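Local coordinates for CYCLIN domain-containing protein (Chaetomium thermophilum, PDB 6Z3U) that probably regulates a cyclin-dependent serine/threonine kinase, acting as the cyclin H-like subunit of the three-chain CAK complex, at residues A[21-24]-A[25-29]; A[153-156]-A[157-160]; A[209-212]-A[213-217]; A[343-346]-A[347-351]. One frame throughout, in Å; residues are numbered along the deposited sequence.

How the contacts relate
All four contacts are local, each spanning about a turn or two along a helix or at its end, and no two share an element or touch. Contact 1 starts helix 25-48 and contact 2 the short helix 153-159 of the first cyclin-like domain, their centres about 35 Å apart on opposite sides of the chain's centre. Contact 3 belongs to the C-terminal cyclin domain and contact 4 to helix 343-358. Contacts 1, 2 and 3 are partly buried and each meets another chain, whereas contact 4 is a surface contact that meets none. Their chemistry varies accordingly: a serine cap, a phenylalanine stack, a regular ladder whose charged side chains pair with other parts of the chain and with a second subunit, and a widened turn beside a tyrosine.

Contact 1: A[21-24]-A[25-29]; sequences WSFS and PSQLA
Phe23 folds back over the first turn of the helix that begins at Pro25. Its CB starts the contact, lying 3.7 Å from Gln27 CB, and the two side chains cross at about a right angle. Farther out, ring atom CD2 comes within 3.4 Å of Leu28 CD1, and CE2 stands 3.9 Å from the same methyl, which approaches obliquely. At the outer end of the ring the chain itself takes over: the carbonyl carbon of Trp21 lies 3.8 Å above the plane of the Phe23 ring, displaced toward its rim.

Ser24, the next residue, is the N-cap. With OG set between its own backbone N and carbonyl carbon (chi1 69°), the hydroxyl oxygen faces the opening turn and accepts from Gln27 N at 3.2 Å, with an N-H...O angle of 159°. Its carbonyl begins the helical ladder, taking Leu28 N at 2.8 Å, so one residue serves two amides of the first turn. The hydroxyl is also hydrogen-bonded to Glu67 of the RING-type subunit, which links the cap to the assembly interface.

The turn opens helix 25-48, consistent with the additional N-terminal helices that accompany the two cyclin folds in cyclin H. Leu28 packs on Ile123 of helix 108-124 and on Phe232 and His233 of helix 230-233. Trp21 extends the attachment along helix 108-124, packing on Arg120, Ile123 and Thr124, while the RING-type subunit covers Ser24, Pro25 and Gln27.

Contact 2: A[153-156]-A[157-160]; sequences ISDF and AKTF
Phe156 and Phe160, one turn apart on helix 153-159 and its end, form an offset stack with ring centroids 4.9 Å apart and planes inclined by 24°. Phe160 CE2 lies over one face of the Phe156 ring, toward its rim, 3.8 Å from Phe156 CZ. Phe156 carries its CG anti to the backbone N (chi1 -176°), which takes the ring outward from the helix, where Phe160 CE2 can come over its face. The Phe160 ring also turns an edge to the Phe156 carbonyl, with CD2 3.3 Å from that O. The same oxygen accepts a hydrogen bond from Thr159 OG1 at 2.7 Å, donated by a hydroxyl bent back over the last turn.

The pair faces inward in the first cyclin-like domain, an all-helical fold in which this helix packs on helix 132-146: Phe156 meets Phe141 edge-to-face, and both stacked rings rest on Leu140. Replacing Phe156 by an alanine would probably leave the Phe160 ring without its stacking partner and open a gap beside Phe141. At the start of the helix, Ile153 N donates to Asp132 of the kinase subunit.

The outward side is looser. Asp155 and Lys158 run alongside each other, pointing the same way, yet Asp155 OD1 and Lys158 NZ remain 4.0 Å apart, too far for a salt bridge, with both residues exposed.

Contact 3: A[209-212]-A[213-217]; sequences RLVA and AEQRA
Val211 and Gln215 touch one turn apart on helix 207-221, part of the all-helical C-terminal cyclin domain. Four i to i+4 backbone hydrogen bonds give the contact its regular frame. Ala213 N bonds to Arg209 O and Glu214 N to Leu210 O; Gln215 N then reaches Val211 O at 2.9 Å, and Arg216 N reaches Ala212 O at 3.1 Å.

The charged side chains look away from this frame to partners beyond it. Arg209 makes a salt bridge with Asp248 and Arg216 one with Glu335, while Glu214 OE2 is hydrogen-bonded to His24 of the RING-type subunit, so the helix joins parts of its own chain and also meets a second protein.

Apolar packing falls to the inner residues. Leu210 enters between helices 189-200 and 249-261, against Ile196, Leu199 and Leu251, and Ala213 sits close to Leu244 and Leu251.

On the exposed flank, Gln215 runs back along the helix as an extended chain. Its CG, anti to the carbonyl carbon (chi1 -68°), heads toward the preceding turn and passes 3.2 Å from Val211 O; farther along, the amide lies obliquely across the valine, with Gln215 OE1 3.3 Å from Val211 CG1.

Contact 4: A[343-346]-A[347-351]; sequences KTVY and KAQIQ
Tyr346 O is gripped by two amides, Gln351 N at 2.8 Å and Ile350 N at 2.9 Å, which approach from opposite faces of the carbonyl plane. The bond from Gln351 is the straighter, with an N-H...O angle of 168° against 138°. Taking an i+5 as well as an i+4 donor marks a pi-type turn within helix 343-358. Alongside it the i+4 bonds persist, as from Gln349 N to Val345 O at 2.8 Å.

Outside the backbone, the Gln351 chain bends at chi2 to bring OE1 3.0 Å from Tyr346 OH, its amide plane turned 75° from the ring; Arg354 gives Gln351 OE1 a weak hydrogen bond. With CG opposite the backbone N, the tyrosine ring is carried outward from the helix, beside the next turn, where CD1 and CE1 reach Ile350 CG2, the latter at 3.4 Å. With an alanine in place of Tyr346, Ile350 CG2 would probably lose its aromatic neighbour and the Gln351 amide would be freer to turn.

Ile350 carries the contact inward, packing on Leu88, Leu89 and Phe92. Val345 and Gln349 both touch His339 of a loop; through Ile350 the helix rests on helix 83-103, while much of this turn stays at the surface.

Contact 1: A[21-24]-A[25-29]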
ATOM      1  N   TRP A  21      -3.044 -14.922   2.599  1.00 52.44           N
ATOM      2  CA  TRP A  21      -3.991 -15.213   1.529  1.00 54.70           C
ATOM      3  C   TRP A  21      -3.333 -16.013   0.416  1.00 54.28           C
ATOM      4  O   TRP A  21      -3.557 -15.768  -0.773  1.00 53.70           O
ATOM      5  CB  TRP A  21      -4.600 -13.924   0.984  1.00 51.30           C
ATOM      6  CG  TRP A  21      -5.390 -13.183   2.011  1.00 47.12           C
ATOM      7  CD1 TRP A  21      -5.026 -12.043   2.663  1.00 40.67           C
ATOM      8  CD2 TRP A  21      -6.680 -13.540   2.517  1.00 41.23           C
ATOM      9  NE1 TRP A  21      -6.012 -11.663   3.540  1.00 40.66           N
ATOM     10  CE2 TRP A  21      -7.039 -12.567   3.469  1.00 42.71           C
ATOM     11  CE3 TRP A  21      -7.567 -14.589   2.256  1.00 41.65           C
ATOM     12  CZ2 TRP A  21      -8.248 -12.609   4.160  1.00 42.71           C
ATOM     13  CZ3 TRP A  21      -8.767 -14.628   2.941  1.00 46.30           C
ATOM     14  CH2 TRP A  21      -9.096 -13.645   3.882  1.00 44.32           C
ATOM     15  N   SER A  22      -2.509 -16.988   0.792  1.00 55.74           N
ATOM     16  CA  SER A  22      -1.941 -17.945  -0.150  1.00 60.29           C
ATOM     17  C   SER A  22      -2.002 -19.317   0.500  1.00 56.79           C
ATOM     18  O   SER A  22      -1.420 -19.523   1.569  1.00 57.13           O
ATOM     19  CB  SER A  22      -0.501 -17.582  -0.527  1.00 69.79           C
ATOM     20  OG  SER A  22      -0.458 -16.418  -1.339  1.00 58.93           O
ATOM     21  N   PHE A  23      -2.717 -20.243  -0.136  1.00 64.59           N
ATOM     22  CA  PHE A  23      -2.918 -21.579   0.400  1.00 68.74           C
ATOM     23  C   PHE A  23      -2.837 -22.590  -0.733  1.00 69.47           C
ATOM     24  O   PHE A  23      -2.728 -22.233  -1.909  1.00 68.57           O
ATOM     25  CB  PHE A  23      -4.270 -21.708   1.112  1.00 66.84           C
ATOM     26  CG  PHE A  23      -4.747 -20.434   1.747  1.00 71.13           C
ATOM     27  CD1 PHE A  23      -4.321 -20.074   3.014  1.00 85.19           C
ATOM     28  CD2 PHE A  23      -5.633 -19.603   1.080  1.00 64.54           C
ATOM     29  CE1 PHE A  23      -4.760 -18.902   3.601  1.00 83.40           C
ATOM     30  CE2 PHE A  23      -6.079 -18.431   1.663  1.00 63.15           C
ATOM     31  CZ  PHE A  23      -5.644 -18.082   2.926  1.00 68.18           C
ATOM     32  N   SER A  24      -2.889 -23.863  -0.363  1.00 69.11           N
ATOM     33  CA  SER A  24      -3.018 -24.936  -1.329  1.00 63.44           C
ATOM     34  C   SER A  24      -4.493 -25.168  -1.656  1.00 63.97           C
ATOM     35  O   SER A  24      -5.368 -24.859  -0.842  1.00 68.19           O
ATOM     36  CB  SER A  24      -2.407 -26.221  -0.779  1.00 68.48           C
ATOM     37  OG  SER A  24      -3.178 -26.732   0.296  1.00 67.17           O
ATOM     38  N   PRO A  25      -4.795 -25.706  -2.835  1.00 60.92           N
ATOM     39  CA  PRO A  25      -6.205 -25.974  -3.163  1.00 55.18           C
ATOM     40  C   PRO A  25      -6.914 -26.807  -2.112  1.00 55.33           C
ATOM     41  O   PRO A  25      -8.113 -26.607  -1.878  1.00 58.61           O
ATOM     42  CB  PRO A  25      -6.115 -26.704  -4.510  1.00 65.69           C
ATOM     43  CG  PRO A  25      -4.825 -26.239  -5.105  1.00 67.00           C
ATOM     44  CD  PRO A  25      -3.890 -26.051  -3.946  1.00 63.79           C
ATOM     45  N   SER A  26      -6.207 -27.729  -1.458  1.00 53.90           N
ATOM     46  CA  SER A  26      -6.831 -28.514  -0.398  1.00 56.27           C
ATOM     47  C   SER A  26      -7.142 -27.639   0.809  1.00 69.00           C
ATOM     48  O   SER A  26      -8.207 -27.771   1.422  1.00 70.07           O
ATOM     49  CB  SER A  26      -5.922 -29.677  -0.002  1.00 60.27           C
ATOM     50  OG  SER A  26      -6.562 -30.533   0.930  1.00 62.40           O
ATOM     51  N   GLN A  27      -6.226 -26.733   1.159  1.00 63.88           N
ATOM     52  CA  GLN A  27      -6.480 -25.809   2.259  1.00 62.91           C
ATOM     53  C   GLN A  27      -7.634 -24.869   1.934  1.00 59.40           C
ATOM     54  O   GLN A  27      -8.457 -24.559   2.803  1.00 51.91           O
ATOM     55  CB  GLN A  27      -5.212 -25.015   2.568  1.00 68.43           C
ATOM     56  CG  GLN A  27      -4.151 -25.801   3.317  1.00 64.01           C
ATOM     57  CD  GLN A  27      -2.807 -25.095   3.330  1.00 65.95           C
ATOM     58  OE1 GLN A  27      -1.805 -25.641   2.869  1.00 71.03           O
ATOM     59  NE2 GLN A  27      -2.783 -23.874   3.852  1.00 68.21           N
ATOM     60  N   LEU A  28      -7.712 -24.406   0.682  1.00 65.05           N
ATOM     61  CA  LEU A  28      -8.775 -23.484   0.296  1.00 55.09           C
ATOM     62  C   LEU A  28     -10.144 -24.138   0.426  1.00 55.44           C
ATOM     63  O   LEU A  28     -11.084 -23.529   0.949  1.00 61.93           O
ATOM     64  CB  LEU A  28      -8.553 -23.000  -1.136  1.00 50.74           C
ATOM     65  CG  LEU A  28      -9.100 -21.614  -1.483  1.00 46.26           C
ATOM     66  CD1 LEU A  28      -8.301 -20.537  -0.773  1.00 56.11           C
ATOM     67  CD2 LEU A  28      -9.080 -21.386  -2.987  1.00 48.24           C
ATOM     68  N   ALA A  29     -10.277 -25.380  -0.040  1.00 50.81           N
ATOM     69  CA  ALA A  29     -11.565 -26.058   0.043  1.00 52.84           C
ATOM     70  C   ALA A  29     -11.982 -26.252   1.496  1.00 57.40           C
ATOM     71  O   ALA A  29     -13.124 -25.960   1.870  1.00 61.03           O
ATOM     72  CB  ALA A  29     -11.495 -27.399  -0.689  1.00 66.96           C
TER

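Contact 2: A[153-156]-A[157-160]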
ATOM      1  N   ILE A 153     -18.466   9.379  -0.898  1.00 45.70           N
ATOM      2  CA  ILE A 153     -19.434   8.287  -0.942  1.00 44.67           C
ATOM      3  C   ILE A 153     -20.675   8.702  -1.719  1.00 52.67           C
ATOM      4  O   ILE A 153     -21.302   7.874  -2.389  1.00 60.83           O
ATOM      5  CB  ILE A 153     -19.781   7.826   0.486  1.00 46.29           C
ATOM      6  CG1 ILE A 153     -20.638   6.557   0.453  1.00 40.35           C
ATOM      7  CG2 ILE A 153     -20.507   8.928   1.244  1.00 52.06           C
ATOM      8  CD1 ILE A 153     -19.968   5.372  -0.213  1.00 37.79           C
ATOM      9  N   SER A 154     -21.045   9.983  -1.659  1.00 49.87           N
ATOM     10  CA  SER A 154     -22.200  10.448  -2.420  1.00 47.26           C
ATOM     11  C   SER A 154     -21.951  10.328  -3.919  1.00 43.59           C
ATOM     12  O   SER A 154     -22.838   9.908  -4.670  1.00 49.94           O
ATOM     13  CB  SER A 154     -22.533  11.892  -2.045  1.00 58.65           C
ATOM     14  OG  SER A 154     -21.466  12.763  -2.379  1.00 78.07           O
ATOM     15  N   ASP A 155     -20.748  10.688  -4.373  1.00 45.46           N
ATOM     16  CA  ASP A 155     -20.428  10.556  -5.791  1.00 52.51           C
ATOM     17  C   ASP A 155     -20.320   9.091  -6.195  1.00 55.79           C
ATOM     18  O   ASP A 155     -20.738   8.711  -7.295  1.00 56.91           O
ATOM     19  CB  ASP A 155     -19.126  11.291  -6.113  1.00 57.85           C
ATOM     20  CG  ASP A 155     -19.240  12.793  -5.934  1.00 64.96           C
ATOM     21  OD1 ASP A 155     -20.362  13.328  -6.056  1.00 67.90           O
ATOM     22  OD2 ASP A 155     -18.202  13.442  -5.677  1.00 63.70           O
ATOM     23  N   PHE A 156     -19.752   8.255  -5.320  1.00 54.45           N
ATOM     24  CA  PHE A 156     -19.664   6.828  -5.611  1.00 52.33           C
ATOM     25  C   PHE A 156     -21.050   6.218  -5.770  1.00 53.32           C
ATOM     26  O   PHE A 156     -21.281   5.405  -6.673  1.00 58.52           O
ATOM     27  CB  PHE A 156     -18.882   6.115  -4.506  1.00 45.05           C
ATOM     28  CG  PHE A 156     -18.661   4.653  -4.767  1.00 44.32           C
ATOM     29  CD1 PHE A 156     -17.490   4.214  -5.365  1.00 41.22           C
ATOM     30  CD2 PHE A 156     -19.621   3.716  -4.421  1.00 46.22           C
ATOM     31  CE1 PHE A 156     -17.282   2.871  -5.610  1.00 38.29           C
ATOM     32  CE2 PHE A 156     -19.418   2.372  -4.666  1.00 41.03           C
ATOM     33  CZ  PHE A 156     -18.246   1.949  -5.260  1.00 39.20           C
ATOM     34  N   ALA A 157     -21.988   6.591  -4.895  1.00 56.60           N
ATOM     35  CA  ALA A 157     -23.345   6.066  -4.994  1.00 52.60           C
ATOM     36  C   ALA A 157     -24.039   6.556  -6.258  1.00 58.24           C
ATOM     37  O   ALA A 157     -24.844   5.824  -6.845  1.00 53.19           O
ATOM     38  CB  ALA A 157     -24.149   6.459  -3.755  1.00 59.21           C
ATOM     39  N   LYS A 158     -23.750   7.790  -6.683  1.00 52.35           N
ATOM     40  CA  LYS A 158     -24.311   8.300  -7.930  1.00 55.99           C
ATOM     41  C   LYS A 158     -23.987   7.379  -9.099  1.00 52.96           C
ATOM     42  O   LYS A 158     -24.881   6.967  -9.848  1.00 58.18           O
ATOM     43  CB  LYS A 158     -23.765   9.700  -8.219  1.00 61.53           C
ATOM     44  CG  LYS A 158     -24.796  10.697  -8.714  1.00 55.38           C
ATOM     45  CD  LYS A 158     -24.256  12.133  -8.858  1.00 68.94           C
ATOM     46  CE  LYS A 158     -22.994  12.287  -9.738  1.00 72.68           C
ATOM     47  NZ  LYS A 158     -21.783  11.503  -9.335  1.00 64.16           N
ATOM     48  N   THR A 159     -22.706   7.051  -9.269  1.00 52.26           N
ATOM     49  CA  THR A 159     -22.281   6.305 -10.448  1.00 47.21           C
ATOM     50  C   THR A 159     -22.961   4.946 -10.534  1.00 50.75           C
ATOM     51  O   THR A 159     -23.130   4.408 -11.634  1.00 64.37           O
ATOM     52  CB  THR A 159     -20.763   6.138 -10.434  1.00 66.13           C
ATOM     53  OG1 THR A 159     -20.372   5.429  -9.253  1.00 72.98           O
ATOM     54  CG2 THR A 159     -20.075   7.497 -10.453  1.00 72.35           C
ATOM     55  N   PHE A 160     -23.358   4.375  -9.397  1.00 59.72           N
ATOM     56  CA  PHE A 160     -24.040   3.087  -9.370  1.00 60.18           C
ATOM     57  C   PHE A 160     -25.533   3.225  -9.091  1.00 67.43           C
ATOM     58  O   PHE A 160     -26.175   2.254  -8.678  1.00 68.95           O
ATOM     59  CB  PHE A 160     -23.384   2.171  -8.336  1.00 56.58           C
ATOM     60  CG  PHE A 160     -21.975   1.780  -8.684  1.00 46.68           C
ATOM     61  CD1 PHE A 160     -21.702   0.540  -9.233  1.00 45.46           C
ATOM     62  CD2 PHE A 160     -20.926   2.655  -8.468  1.00 43.04           C
ATOM     63  CE1 PHE A 160     -20.408   0.180  -9.554  1.00 43.28           C
ATOM     64  CE2 PHE A 160     -19.631   2.299  -8.787  1.00 45.95           C
ATOM     65  CZ  PHE A 160     -19.373   1.060  -9.331  1.00 42.87           C
TER

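Contact 3: A[209-212]-A[213-217]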
ATOM      1  N   ARG A 209       4.712  -9.211 -33.267  1.00 80.19           N
ATOM      2  CA  ARG A 209       4.355 -10.385 -32.480  1.00 78.28           C
ATOM      3  C   ARG A 209       4.281 -10.046 -30.998  1.00 74.75           C
ATOM      4  O   ARG A 209       3.387 -10.523 -30.288  1.00 72.83           O
ATOM      5  CB  ARG A 209       5.375 -11.497 -32.727  1.00 79.59           C
ATOM      6  CG  ARG A 209       5.236 -12.707 -31.817  1.00 79.49           C
ATOM      7  CD  ARG A 209       6.403 -13.665 -32.017  1.00 92.59           C
ATOM      8  NE  ARG A 209       6.201 -14.944 -31.341  1.00 96.15           N
ATOM      9  CZ  ARG A 209       7.150 -15.859 -31.170  1.00 88.42           C
ATOM     10  NH1 ARG A 209       8.380 -15.643 -31.621  1.00 86.21           N
ATOM     11  NH2 ARG A 209       6.870 -16.994 -30.543  1.00 81.01           N
ATOM     12  N   LEU A 210       5.224  -9.235 -30.510  1.00 85.46           N
ATOM     13  CA  LEU A 210       5.232  -8.862 -29.099  1.00 72.12           C
ATOM     14  C   LEU A 210       3.986  -8.066 -28.731  1.00 70.45           C
ATOM     15  O   LEU A 210       3.383  -8.294 -27.676  1.00 69.29           O
ATOM     16  CB  LEU A 210       6.486  -8.052 -28.776  1.00 70.94           C
ATOM     17  CG  LEU A 210       7.680  -8.808 -28.190  1.00 74.70           C
ATOM     18  CD1 LEU A 210       8.822  -7.842 -27.903  1.00 77.57           C
ATOM     19  CD2 LEU A 210       7.289  -9.564 -26.930  1.00 68.03           C
ATOM     20  N   VAL A 211       3.596  -7.115 -29.582  1.00 70.82           N
ATOM     21  CA  VAL A 211       2.419  -6.301 -29.297  1.00 74.87           C
ATOM     22  C   VAL A 211       1.185  -7.185 -29.162  1.00 71.23           C
ATOM     23  O   VAL A 211       0.420  -7.073 -28.197  1.00 73.93           O
ATOM     24  CB  VAL A 211       2.231  -5.231 -30.387  1.00 75.18           C
ATOM     25  CG1 VAL A 211       0.923  -4.482 -30.179  1.00 77.27           C
ATOM     26  CG2 VAL A 211       3.407  -4.268 -30.394  1.00 72.11           C
ATOM     27  N   ALA A 212       0.978  -8.087 -30.125  1.00 71.19           N
ATOM     28  CA  ALA A 212      -0.190  -8.960 -30.075  1.00 73.62           C
ATOM     29  C   ALA A 212      -0.205  -9.796 -28.800  1.00 75.42           C
ATOM     30  O   ALA A 212      -1.255  -9.959 -28.169  1.00 80.26           O
ATOM     31  CB  ALA A 212      -0.220  -9.865 -31.306  1.00 73.92           C
ATOM     32  N   ALA A 213       0.950 -10.333 -28.403  1.00 72.57           N
ATOM     33  CA  ALA A 213       1.008 -11.138 -27.187  1.00 65.73           C
ATOM     34  C   ALA A 213       0.625 -10.312 -25.967  1.00 71.69           C
ATOM     35  O   ALA A 213      -0.164 -10.754 -25.124  1.00 68.02           O
ATOM     36  CB  ALA A 213       2.406 -11.733 -27.017  1.00 71.45           C
ATOM     37  N   GLU A 214       1.174  -9.098 -25.857  1.00 72.76           N
ATOM     38  CA  GLU A 214       0.872  -8.249 -24.708  1.00 72.90           C
ATOM     39  C   GLU A 214      -0.601  -7.863 -24.678  1.00 75.91           C
ATOM     40  O   GLU A 214      -1.237  -7.891 -23.617  1.00 65.66           O
ATOM     41  CB  GLU A 214       1.745  -6.994 -24.734  1.00 68.11           C
ATOM     42  CG  GLU A 214       1.501  -6.051 -23.561  1.00 65.91           C
ATOM     43  CD  GLU A 214       2.449  -4.867 -23.549  1.00 68.18           C
ATOM     44  OE1 GLU A 214       2.213  -3.920 -22.767  1.00 65.31           O
ATOM     45  OE2 GLU A 214       3.430  -4.879 -24.321  1.00 71.89           O
ATOM     46  N   GLN A 215      -1.158  -7.485 -25.831  1.00 72.51           N
ATOM     47  CA  GLN A 215      -2.562  -7.095 -25.878  1.00 66.83           C
ATOM     48  C   GLN A 215      -3.454  -8.208 -25.347  1.00 64.37           C
ATOM     49  O   GLN A 215      -4.322  -7.972 -24.499  1.00 63.32           O
ATOM     50  CB  GLN A 215      -2.955  -6.734 -27.311  1.00 76.83           C
ATOM     51  CG  GLN A 215      -2.306  -5.467 -27.841  1.00 87.65           C
ATOM     52  CD  GLN A 215      -2.793  -5.107 -29.231  1.00107.70           C
ATOM     53  OE1 GLN A 215      -2.219  -5.535 -30.233  1.00100.23           O
ATOM     54  NE2 GLN A 215      -3.859  -4.318 -29.299  1.00128.09           N
ATOM     55  N   ARG A 216      -3.248  -9.434 -25.828  1.00 62.37           N
ATOM     56  CA  ARG A 216      -4.099 -10.538 -25.399  1.00 61.96           C
ATOM     57  C   ARG A 216      -3.845 -10.884 -23.940  1.00 66.84           C
ATOM     58  O   ARG A 216      -4.786 -11.020 -23.149  1.00 73.11           O
ATOM     59  CB  ARG A 216      -3.883 -11.760 -26.291  1.00 64.66           C
ATOM     60  CG  ARG A 216      -4.755 -12.956 -25.909  1.00 66.01           C
ATOM     61  CD  ARG A 216      -6.228 -12.573 -25.903  1.00 63.94           C
ATOM     62  NE  ARG A 216      -7.107 -13.692 -25.579  1.00 64.01           N
ATOM     63  CZ  ARG A 216      -8.406 -13.565 -25.334  1.00 71.86           C
ATOM     64  NH1 ARG A 216      -9.136 -14.634 -25.047  1.00 79.27           N
ATOM     65  NH2 ARG A 216      -8.976 -12.368 -25.369  1.00 74.35           N
ATOM     66  N   ALA A 217      -2.573 -11.039 -23.564  1.00 64.92           N
ATOM     67  CA  ALA A 217      -2.244 -11.386 -22.187  1.00 60.07           C
ATOM     68  C   ALA A 217      -2.858 -10.404 -21.199  1.00 55.00           C
ATOM     69  O   ALA A 217      -3.219 -10.792 -20.083  1.00 53.88           O
ATOM     70  CB  ALA A 217      -0.726 -11.436 -22.005  1.00 59.21           C
TER

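Contact 4: A[343-346]-A[347-351]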
ATOM      1  N   LYS A 343     -28.626 -14.026 -19.926  1.00 63.63           N
ATOM      2  CA  LYS A 343     -29.910 -14.072 -19.237  1.00 61.97           C
ATOM      3  C   LYS A 343     -30.387 -15.505 -19.039  1.00 59.61           C
ATOM      4  O   LYS A 343     -31.076 -15.796 -18.055  1.00 59.76           O
ATOM      5  CB  LYS A 343     -30.950 -13.271 -20.023  1.00 62.16           C
ATOM      6  CG  LYS A 343     -31.948 -12.520 -19.155  1.00 73.67           C
ATOM      7  CD  LYS A 343     -31.303 -11.318 -18.475  1.00 75.89           C
ATOM      8  CE  LYS A 343     -32.292 -10.579 -17.586  1.00 66.62           C
ATOM      9  NZ  LYS A 343     -31.640  -9.466 -16.845  1.00 56.38           N
ATOM     10  N   THR A 344     -30.037 -16.409 -19.958  1.00 65.43           N
ATOM     11  CA  THR A 344     -30.434 -17.806 -19.817  1.00 62.07           C
ATOM     12  C   THR A 344     -29.603 -18.522 -18.758  1.00 62.91           C
ATOM     13  O   THR A 344     -30.138 -19.324 -17.985  1.00 62.01           O
ATOM     14  CB  THR A 344     -30.307 -18.527 -21.159  1.00 63.65           C
ATOM     15  OG1 THR A 344     -31.038 -17.806 -22.159  1.00 68.52           O
ATOM     16  CG2 THR A 344     -30.851 -19.946 -21.057  1.00 65.30           C
ATOM     17  N   VAL A 345     -28.296 -18.254 -18.715  1.00 67.74           N
ATOM     18  CA  VAL A 345     -27.458 -18.834 -17.668  1.00 62.37           C
ATOM     19  C   VAL A 345     -27.922 -18.359 -16.300  1.00 58.58           C
ATOM     20  O   VAL A 345     -27.955 -19.129 -15.333  1.00 58.80           O
ATOM     21  CB  VAL A 345     -25.978 -18.485 -17.915  1.00 58.55           C
ATOM     22  CG1 VAL A 345     -25.124 -18.925 -16.737  1.00 57.75           C
ATOM     23  CG2 VAL A 345     -25.490 -19.126 -19.201  1.00 67.10           C
ATOM     24  N   TYR A 346     -28.291 -17.083 -16.198  1.00 57.65           N
ATOM     25  CA  TYR A 346     -28.775 -16.547 -14.932  1.00 56.92           C
ATOM     26  C   TYR A 346     -30.047 -17.262 -14.497  1.00 58.29           C
ATOM     27  O   TYR A 346     -30.118 -17.826 -13.398  1.00 58.39           O
ATOM     28  CB  TYR A 346     -29.014 -15.041 -15.070  1.00 64.30           C
ATOM     29  CG  TYR A 346     -29.587 -14.392 -13.831  1.00 64.22           C
ATOM     30  CD1 TYR A 346     -28.790 -14.143 -12.722  1.00 54.31           C
ATOM     31  CD2 TYR A 346     -30.926 -14.027 -13.771  1.00 56.40           C
ATOM     32  CE1 TYR A 346     -29.311 -13.551 -11.588  1.00 54.93           C
ATOM     33  CE2 TYR A 346     -31.456 -13.436 -12.643  1.00 56.18           C
ATOM     34  CZ  TYR A 346     -30.643 -13.199 -11.554  1.00 62.72           C
ATOM     35  OH  TYR A 346     -31.165 -12.608 -10.425  1.00 63.86           O
ATOM     36  N   LYS A 347     -31.061 -17.266 -15.364  1.00 59.50           N
ATOM     37  CA  LYS A 347     -32.352 -17.839 -15.001  1.00 60.92           C
ATOM     38  C   LYS A 347     -32.241 -19.321 -14.674  1.00 61.97           C
ATOM     39  O   LYS A 347     -32.984 -19.826 -13.825  1.00 62.76           O
ATOM     40  CB  LYS A 347     -33.351 -17.614 -16.136  1.00 62.14           C
ATOM     41  CG  LYS A 347     -34.779 -18.003 -15.803  1.00 63.67           C
ATOM     42  CD  LYS A 347     -35.612 -18.151 -17.064  1.00 65.28           C
ATOM     43  CE  LYS A 347     -37.090 -18.269 -16.743  1.00 66.68           C
ATOM     44  NZ  LYS A 347     -37.915 -18.273 -17.979  1.00 68.15           N
ATOM     45  N   ALA A 348     -31.332 -20.036 -15.336  1.00 63.76           N
ATOM     46  CA  ALA A 348     -31.244 -21.481 -15.175  1.00 63.42           C
ATOM     47  C   ALA A 348     -30.313 -21.899 -14.043  1.00 62.63           C
ATOM     48  O   ALA A 348     -30.633 -22.828 -13.295  1.00 63.56           O
ATOM     49  CB  ALA A 348     -30.775 -22.122 -16.483  1.00 64.40           C
ATOM     50  N   GLN A 349     -29.167 -21.236 -13.894  1.00 61.03           N
ATOM     51  CA  GLN A 349     -28.154 -21.664 -12.937  1.00 65.20           C
ATOM     52  C   GLN A 349     -28.060 -20.789 -11.699  1.00 58.97           C
ATOM     53  O   GLN A 349     -27.767 -21.305 -10.619  1.00 58.98           O
ATOM     54  CB  GLN A 349     -26.772 -21.700 -13.603  1.00 68.83           C
ATOM     55  CG  GLN A 349     -26.640 -22.711 -14.728  1.00 61.41           C
ATOM     56  CD  GLN A 349     -25.214 -22.831 -15.235  1.00 66.07           C
ATOM     57  OE1 GLN A 349     -24.956 -22.704 -16.432  1.00 75.37           O
ATOM     58  NE2 GLN A 349     -24.279 -23.083 -14.322  1.00 60.41           N
ATOM     59  N   ILE A 350     -28.299 -19.487 -11.825  1.00 57.93           N
ATOM     60  CA  ILE A 350     -28.101 -18.565 -10.710  1.00 59.82           C
ATOM     61  C   ILE A 350     -29.393 -18.331  -9.939  1.00 57.29           C
ATOM     62  O   ILE A 350     -29.413 -18.404  -8.709  1.00 57.19           O
ATOM     63  CB  ILE A 350     -27.510 -17.233 -11.229  1.00 64.39           C
ATOM     64  CG1 ILE A 350     -26.070 -17.433 -11.715  1.00 60.00           C
ATOM     65  CG2 ILE A 350     -27.577 -16.155 -10.148  1.00 56.79           C
ATOM     66  CD1 ILE A 350     -25.102 -17.895 -10.640  1.00 58.85           C
ATOM     67  N   GLN A 351     -30.486 -18.030 -10.642  1.00 55.21           N
ATOM     68  CA  GLN A 351     -31.725 -17.678  -9.953  1.00 55.72           C
ATOM     69  C   GLN A 351     -32.171 -18.751  -8.969  1.00 57.59           C
ATOM     70  O   GLN A 351     -32.538 -18.399  -7.833  1.00 63.53           O
ATOM     71  CB  GLN A 351     -32.817 -17.375 -10.984  1.00 59.36           C
ATOM     72  CG  GLN A 351     -34.115 -16.892 -10.363  1.00 60.01           C
ATOM     73  CD  GLN A 351     -33.915 -15.659  -9.500  1.00 69.84           C
ATOM     74  OE1 GLN A 351     -33.312 -14.675  -9.930  1.00 60.81           O
ATOM     75  NE2 GLN A 351     -34.406 -15.716  -8.266  1.00 69.84           N
TER